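Local coordinates for membrane lipoprotein family protein (Aeropyrum pernix, PDB 4PEV) that binds adenosine in a cleft and probably delivers it and related nucleosides to an ABC transporter for uptake, at residues W122-P125 / L126-A130; Y205-G208 / V209-N213; L257-V260 / G261-A265. One frame throughout, in Å; residues are numbered along the deposited sequence.

Contact 1: residues W122-P125 / L126-A130; sequences WQEP and LEKVA
Q123 and E127, one helical turn apart, meet through their polar ends: the amide nitrogen NE2 of Q123 lies 3.2 Å from OE1 of E127. This bond is weak, bent to 132° at the hydrogen, and the amide and carboxylate planes stand 44° apart. The carboxylate has a firmer partner, since OE1 of E127 also accepts the backbone N-H of R146. A glutamate suits the place because one oxygen can serve both donors; its chain runs extended beyond CG, past the backbone O of Q123, to get there.

On the exposed side E124 and K128 reach out together from successive turns. Their salt bridge is long, NZ of K128 standing 3.4 Å from OE2 of E124, so the charges are paired only loosely.

Three backbone acceptors are met in the i to i+4 way. O of W122 takes N of L126 at 3.0 Å, O of Q123 takes N of E127 at 3.1 Å, and O of P125 takes N of V129 at 3.1 Å. P125 has no N-H to give, which costs little near the start of a helix, where amides lack a carbonyl one turn back.

W122 and L126 turn inward onto strands 114-118 and 137-141, and W122 also packs against D60, which binds adenosine. W122 and V129 meet helix 99-108, so helix 123-132 is seated as the crossover of a beta-alpha-beta unit.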
# COMPACT_ATOMS: atom_id res chain seq x y z
N TRP C 122 16.04 -0.11 -1.90
CA TRP C 122 17.01 -1.06 -2.44
C TRP C 122 17.44 -0.80 -3.89
O TRP C 122 18.37 -1.41 -4.39
CB TRP C 122 16.43 -2.48 -2.37
CG TRP C 122 16.47 -3.08 -1.01
CD1 TRP C 122 15.40 -3.44 -0.25
CD2 TRP C 122 17.64 -3.38 -0.25
NE1 TRP C 122 15.84 -3.95 0.95
CE2 TRP C 122 17.21 -3.93 0.97
CE3 TRP C 122 19.02 -3.25 -0.48
CZ2 TRP C 122 18.09 -4.34 1.96
CZ3 TRP C 122 19.90 -3.67 0.49
CH2 TRP C 122 19.44 -4.20 1.70
N GLN C 123 16.75 0.11 -4.57
CA GLN C 123 16.97 0.34 -5.98
C GLN C 123 18.34 0.93 -6.27
O GLN C 123 19.01 0.51 -7.19
CB GLN C 123 15.92 1.29 -6.52
CG GLN C 123 15.79 1.24 -8.02
CD GLN C 123 15.02 2.42 -8.53
OE1 GLN C 123 13.79 2.44 -8.51
NE2 GLN C 123 15.74 3.42 -8.99
N GLU C 124 18.74 1.91 -5.48
CA GLU C 124 20.06 2.52 -5.61
C GLU C 124 21.17 1.49 -5.37
O GLU C 124 21.99 1.28 -6.26
CB GLU C 124 20.19 3.69 -4.63
CG GLU C 124 20.12 5.07 -5.24
CD GLU C 124 21.40 5.85 -5.03
OE1 GLU C 124 21.31 7.03 -4.61
OE2 GLU C 124 22.50 5.26 -5.24
N PRO C 125 21.20 0.83 -4.19
CA PRO C 125 22.25 -0.14 -3.96
C PRO C 125 22.29 -1.30 -4.95
O PRO C 125 23.37 -1.80 -5.25
CB PRO C 125 21.93 -0.68 -2.56
CG PRO C 125 21.20 0.42 -1.90
CD PRO C 125 20.35 0.97 -2.99
N LEU C 126 21.13 -1.72 -5.44
CA LEU C 126 21.06 -2.85 -6.38
C LEU C 126 21.63 -2.49 -7.76
O LEU C 126 22.32 -3.31 -8.37
CB LEU C 126 19.62 -3.33 -6.54
CG LEU C 126 19.43 -4.51 -7.49
CD1 LEU C 126 20.05 -5.77 -6.92
CD2 LEU C 126 17.95 -4.73 -7.73
N GLU C 127 21.32 -1.29 -8.24
CA GLU C 127 21.85 -0.77 -9.51
C GLU C 127 23.38 -0.92 -9.57
O GLU C 127 23.94 -1.19 -10.62
CB GLU C 127 21.43 0.71 -9.72
CG GLU C 127 20.01 0.89 -10.27
CD GLU C 127 19.46 2.33 -10.18
OE1 GLU C 127 18.31 2.54 -10.64
OE2 GLU C 127 20.13 3.26 -9.66
N LYS C 128 24.02 -0.76 -8.42
CA LYS C 128 25.46 -0.91 -8.26
C LYS C 128 25.91 -2.37 -8.11
O LYS C 128 26.92 -2.77 -8.70
CB LYS C 128 25.90 -0.13 -7.02
CG LYS C 128 25.61 1.35 -7.11
CD LYS C 128 26.01 2.10 -5.85
CE LYS C 128 26.38 3.54 -6.17
NZ LYS C 128 25.84 4.45 -5.12
N VAL C 129 25.17 -3.15 -7.31
CA VAL C 129 25.60 -4.49 -6.93
C VAL C 129 25.33 -5.57 -7.99
O VAL C 129 26.18 -6.44 -8.24
CB VAL C 129 24.95 -4.92 -5.59
CG1 VAL C 129 25.20 -6.39 -5.30
CG2 VAL C 129 25.47 -4.06 -4.45
N ALA C 130 24.14 -5.50 -8.60
CA ALA C 130 23.69 -6.47 -9.58
C ALA C 130 24.69 -6.76 -10.69
O ALA C 130 24.91 -7.93 -11.01
CB ALA C 130 22.37 -6.06 -10.17

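Contact 2: residues Y205-G208 / V209-N213; sequences YLYG and VQYYN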
# COMPACT_ATOMS: atom_id res chain seq x y z
N TYR C 205 -4.79 9.18 -5.29
CA TYR C 205 -5.71 9.48 -4.22
C TYR C 205 -6.38 10.82 -4.47
O TYR C 205 -7.59 10.92 -4.36
CB TYR C 205 -4.98 9.46 -2.87
CG TYR C 205 -5.85 9.64 -1.64
CD1 TYR C 205 -6.95 8.80 -1.40
CD2 TYR C 205 -5.56 10.62 -0.70
CE1 TYR C 205 -7.74 8.95 -0.27
CE2 TYR C 205 -6.35 10.78 0.44
CZ TYR C 205 -7.43 9.94 0.65
OH TYR C 205 -8.20 10.12 1.77
N LEU C 206 -5.59 11.82 -4.82
CA LEU C 206 -6.11 13.15 -5.18
C LEU C 206 -6.96 13.08 -6.43
O LEU C 206 -8.03 13.69 -6.50
CB LEU C 206 -4.96 14.12 -5.43
CG LEU C 206 -5.30 15.59 -5.69
CD1 LEU C 206 -6.19 16.22 -4.63
CD2 LEU C 206 -4.00 16.36 -5.81
N TYR C 207 -6.48 12.35 -7.42
CA TYR C 207 -7.25 12.14 -8.62
C TYR C 207 -8.63 11.65 -8.25
O TYR C 207 -9.62 12.21 -8.69
CB TYR C 207 -6.58 11.12 -9.55
CG TYR C 207 -7.37 10.89 -10.81
CD1 TYR C 207 -8.41 9.97 -10.83
CD2 TYR C 207 -7.10 11.60 -11.97
CE1 TYR C 207 -9.15 9.75 -11.96
CE2 TYR C 207 -7.85 11.38 -13.13
CZ TYR C 207 -8.87 10.46 -13.11
OH TYR C 207 -9.64 10.20 -14.22
N GLY C 208 -8.68 10.60 -7.45
CA GLY C 208 -9.94 9.97 -7.06
C GLY C 208 -10.88 10.90 -6.31
O GLY C 208 -12.09 10.79 -6.45
N VAL C 209 -10.34 11.80 -5.51
CA VAL C 209 -11.16 12.75 -4.75
C VAL C 209 -11.73 13.81 -5.69
O VAL C 209 -12.90 14.16 -5.57
CB VAL C 209 -10.35 13.45 -3.62
CG1 VAL C 209 -11.10 14.67 -3.08
CG2 VAL C 209 -10.03 12.47 -2.50
N GLN C 210 -10.90 14.33 -6.59
CA GLN C 210 -11.34 15.35 -7.54
C GLN C 210 -12.34 14.77 -8.51
O GLN C 210 -13.27 15.46 -8.92
CB GLN C 210 -10.17 15.92 -8.32
CG GLN C 210 -9.18 16.71 -7.49
CD GLN C 210 -9.79 17.96 -6.91
OE1 GLN C 210 -10.71 17.89 -6.10
NE2 GLN C 210 -9.29 19.12 -7.31
N TYR C 211 -12.15 13.50 -8.86
CA TYR C 211 -13.07 12.80 -9.75
C TYR C 211 -14.44 12.81 -9.10
O TYR C 211 -15.41 13.25 -9.70
CB TYR C 211 -12.57 11.37 -9.98
CG TYR C 211 -13.29 10.55 -11.04
CD1 TYR C 211 -14.42 9.81 -10.73
CD2 TYR C 211 -12.79 10.48 -12.34
CE1 TYR C 211 -15.06 9.04 -11.68
CE2 TYR C 211 -13.42 9.70 -13.30
CZ TYR C 211 -14.55 8.98 -12.96
OH TYR C 211 -15.20 8.21 -13.90
N TYR C 212 -14.49 12.35 -7.86
CA TYR C 212 -15.72 12.35 -7.08
C TYR C 212 -16.34 13.74 -7.04
O TYR C 212 -17.47 13.91 -7.43
CB TYR C 212 -15.45 11.86 -5.66
CG TYR C 212 -16.69 11.77 -4.84
CD1 TYR C 212 -17.52 10.67 -4.92
CD2 TYR C 212 -17.06 12.81 -4.00
CE1 TYR C 212 -18.67 10.59 -4.16
CE2 TYR C 212 -18.21 12.74 -3.23
CZ TYR C 212 -19.01 11.63 -3.32
OH TYR C 212 -20.15 11.56 -2.55
N ASN C 213 -15.57 14.72 -6.59
CA ASN C 213 -16.00 16.13 -6.58
C ASN C 213 -16.61 16.64 -7.87
O ASN C 213 -17.69 17.24 -7.84
CB ASN C 213 -14.83 17.02 -6.22
CG ASN C 213 -14.50 16.98 -4.75
OD1 ASN C 213 -15.33 16.61 -3.93
ND2 ASN C 213 -13.29 17.36 -4.42
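Aromatic contact joins Y207 to Y211, one turn apart. With CG anti to the backbone N in both (chi1 -180° and -171°), the two rings leave the helix together on one flank. Their planes are 32° apart and their centroids 5.9 Å, an oblique pairing in which CE1 of Y207 comes within 3.7 Å of CD2 of Y211. The phenol oxygen of Y207 rests near the same ring, also 3.7 Å from CD2 of Y211. Tyrosine suits Y211 because its ring packs while its hydroxyl is bonded to E383 of helix 375-389; on Y207, F395 meets the ring edge-to-face.

Apolar contact is slighter on the next flank, where CD1 of L206 approaches the aliphatic CG of Q210 at 4.2 Å. Helix 196-214, which carries the tyrosines, L206 and Q210, is the crossover between strands 186-191 and 222-226 in a beta-alpha-beta unit. Y205 and L206 reach M222 of the second of these strands, and Y205, Y211 and Y212 also pack on helix 159-181.

Side-chain hydrogen bonding centres on Q210. A fold at chi2 turns its amide so that OE1 of Q210 accepts ND2 of N213 at 3.1 Å, the donor coming in nearly end-on to the carbonyl, while NE2 is given to the backbone O of L411. With an alanine here, ND2 of N213 and O of L411 would probably each lose a partner, and the aliphatic contact with L206 would go, although OD1 of N213 stays held by T218 and V220.

Backbone bonds are those of a regular alpha helix: N of Q210 to O of L206 at 2.9 Å, N of Y211 to O of Y207 at 2.8 Å, and N of Y212 to O of G208 at 3.2 Å.

Contact 3: residues L257-V260 / G261-A265; sequences LTHV and GMFNA
The imidazole of H259 presents its edge to the face of F263 in an offset edge-to-face (T-shaped) pair, the planes at 89° and the centroids 5.3 Å apart. CD2 of H259 is the leading atom, 3.7 Å from CZ of F263, which itself lies in the plane of the imidazole. The same face of the phenyl ring also carries the backbone O of H259, 3.6 Å above the ring plane and offset toward the rim. With the histidine CG between the backbone N and the carbonyl carbon (chi1 72°), the imidazole is placed beside the F263 side chain, and it is held at both nitrogens: ND1 accepts the backbone N-H of A255, and NE2 is bonded weakly to OE1 of Q285. A flat, polar ring thus suits the site, able to pack against F263 while using its nitrogens for bonding.

The selenomethionine M262 adds apolar cover, its SE lying 4.0 Å from CB of H259. V260 and N264 are neighbours on the next flank, with CG1 of V260 4.0 Å from ND2 of N264; beyond them OD1 of N264 is bonded to the hydroxyl of Y288.

The first turn is somewhat irregular. N of G261 reaches O of T258 at 3.2 Å, three residues back, whereas N of F263 to O of H259 at 3.1 Å and N of N264 to O of V260 follow the alpha-helical spacing. M262 and F263 lie against S278 of strand 277-282.

H259 lines the adenosine pocket, its side chain about 4 Å from the bound nucleoside, and follows closely on G256, another adenosine-binding residue. A helix start just after strand 248-254, in a beta-alpha-beta unit, facing a ligand in the cleft is characteristic of periplasmic-binding-protein folds.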
# COMPACT_ATOMS: atom_id res chain seq x y z
N LEU C 257 4.16 0.75 8.95
CA LEU C 257 3.95 0.68 10.38
C LEU C 257 3.52 2.03 10.94
O LEU C 257 2.74 2.09 11.91
CB LEU C 257 5.24 0.21 11.09
CG LEU C 257 5.22 0.19 12.62
CD1 LEU C 257 4.07 -0.67 13.15
CD2 LEU C 257 6.55 -0.29 13.19
N THR C 258 4.04 3.11 10.36
CA THR C 258 3.77 4.44 10.85
C THR C 258 2.28 4.69 11.01
O THR C 258 1.86 5.26 12.00
CB THR C 258 4.36 5.55 9.93
OG1 THR C 258 5.75 5.29 9.69
CG2 THR C 258 4.21 6.93 10.57
N HIS C 259 1.47 4.25 10.06
CA HIS C 259 0.04 4.57 10.14
C HIS C 259 -0.75 3.63 11.03
O HIS C 259 -1.96 3.69 11.03
CB HIS C 259 -0.62 4.72 8.77
CG HIS C 259 -0.80 3.44 8.02
ND1 HIS C 259 0.09 3.01 7.08
CD2 HIS C 259 -1.81 2.54 8.03
CE1 HIS C 259 -0.34 1.88 6.55
NE2 HIS C 259 -1.49 1.57 7.11
N VAL C 260 -0.08 2.75 11.79
CA VAL C 260 -0.78 2.08 12.87
C VAL C 260 -1.07 3.11 13.94
O VAL C 260 -2.11 3.07 14.58
CB VAL C 260 -0.00 0.89 13.45
CG1 VAL C 260 -0.61 0.44 14.78
CG2 VAL C 260 -0.01 -0.26 12.45
N GLY C 261 -0.16 4.07 14.13
CA GLY C 261 -0.43 5.20 15.00
C GLY C 261 -1.63 5.99 14.51
O GLY C 261 -2.47 6.42 15.28
N MSE C 262 -1.71 6.17 13.20
CA MSE C 262 -2.87 6.83 12.63
C MSE C 262 -4.14 6.14 13.08
O MSE C 262 -5.06 6.79 13.53
CB MSE C 262 -2.74 6.79 11.11
CG MSE C 262 -3.79 7.64 10.43
SE MSE C 262 -3.92 7.03 8.56
CE MSE C 262 -4.96 5.36 8.79
N PHE C 263 -4.18 4.81 12.95
CA PHE C 263 -5.33 4.02 13.36
C PHE C 263 -5.69 4.30 14.80
O PHE C 263 -6.87 4.45 15.14
CB PHE C 263 -5.06 2.53 13.28
CG PHE C 263 -4.97 1.98 11.89
CD1 PHE C 263 -5.64 2.57 10.83
CD2 PHE C 263 -4.27 0.80 11.66
CE1 PHE C 263 -5.56 2.01 9.56
CE2 PHE C 263 -4.20 0.23 10.40
CZ PHE C 263 -4.84 0.84 9.34
N ASN C 264 -4.67 4.36 15.65
CA ASN C 264 -4.91 4.60 17.06
C ASN C 264 -5.43 6.00 17.34
O ASN C 264 -6.19 6.18 18.26
CB ASN C 264 -3.67 4.28 17.87
CG ASN C 264 -3.32 2.81 17.82
OD1 ASN C 264 -4.19 1.94 17.75
ND2 ASN C 264 -2.04 2.52 17.87
N ALA C 265 -5.04 6.97 16.53
CA ALA C 265 -5.52 8.33 16.69
C ALA C 265 -7.01 8.46 16.36
O ALA C 265 -7.75 9.20 17.04
CB ALA C 265 -4.71 9.27 15.81

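How the contacts relate
Along the chain the three contacts come in series, each within a crossover helix of a beta-alpha-beta unit. Contact 1, on helix 123-132, belongs to the parallel sheet containing strands 114-118 and 137-141. Contacts 2 and 3, on helices 196-214 and 258-271, belong to the other sheet, where strand 186-191 lies between 222-226 and 248-254. Between centres, contacts 2 and 3 are about 24 Å apart, and contact 1 lies about 35 Å from contact 2 and about 31 Å from contact 3; none touch. Adenosine binds between these two halves: contact 3 reaches it through H259, the side chain of W122 in contact 1 stands about 7 Å off, and contact 2 is more remote.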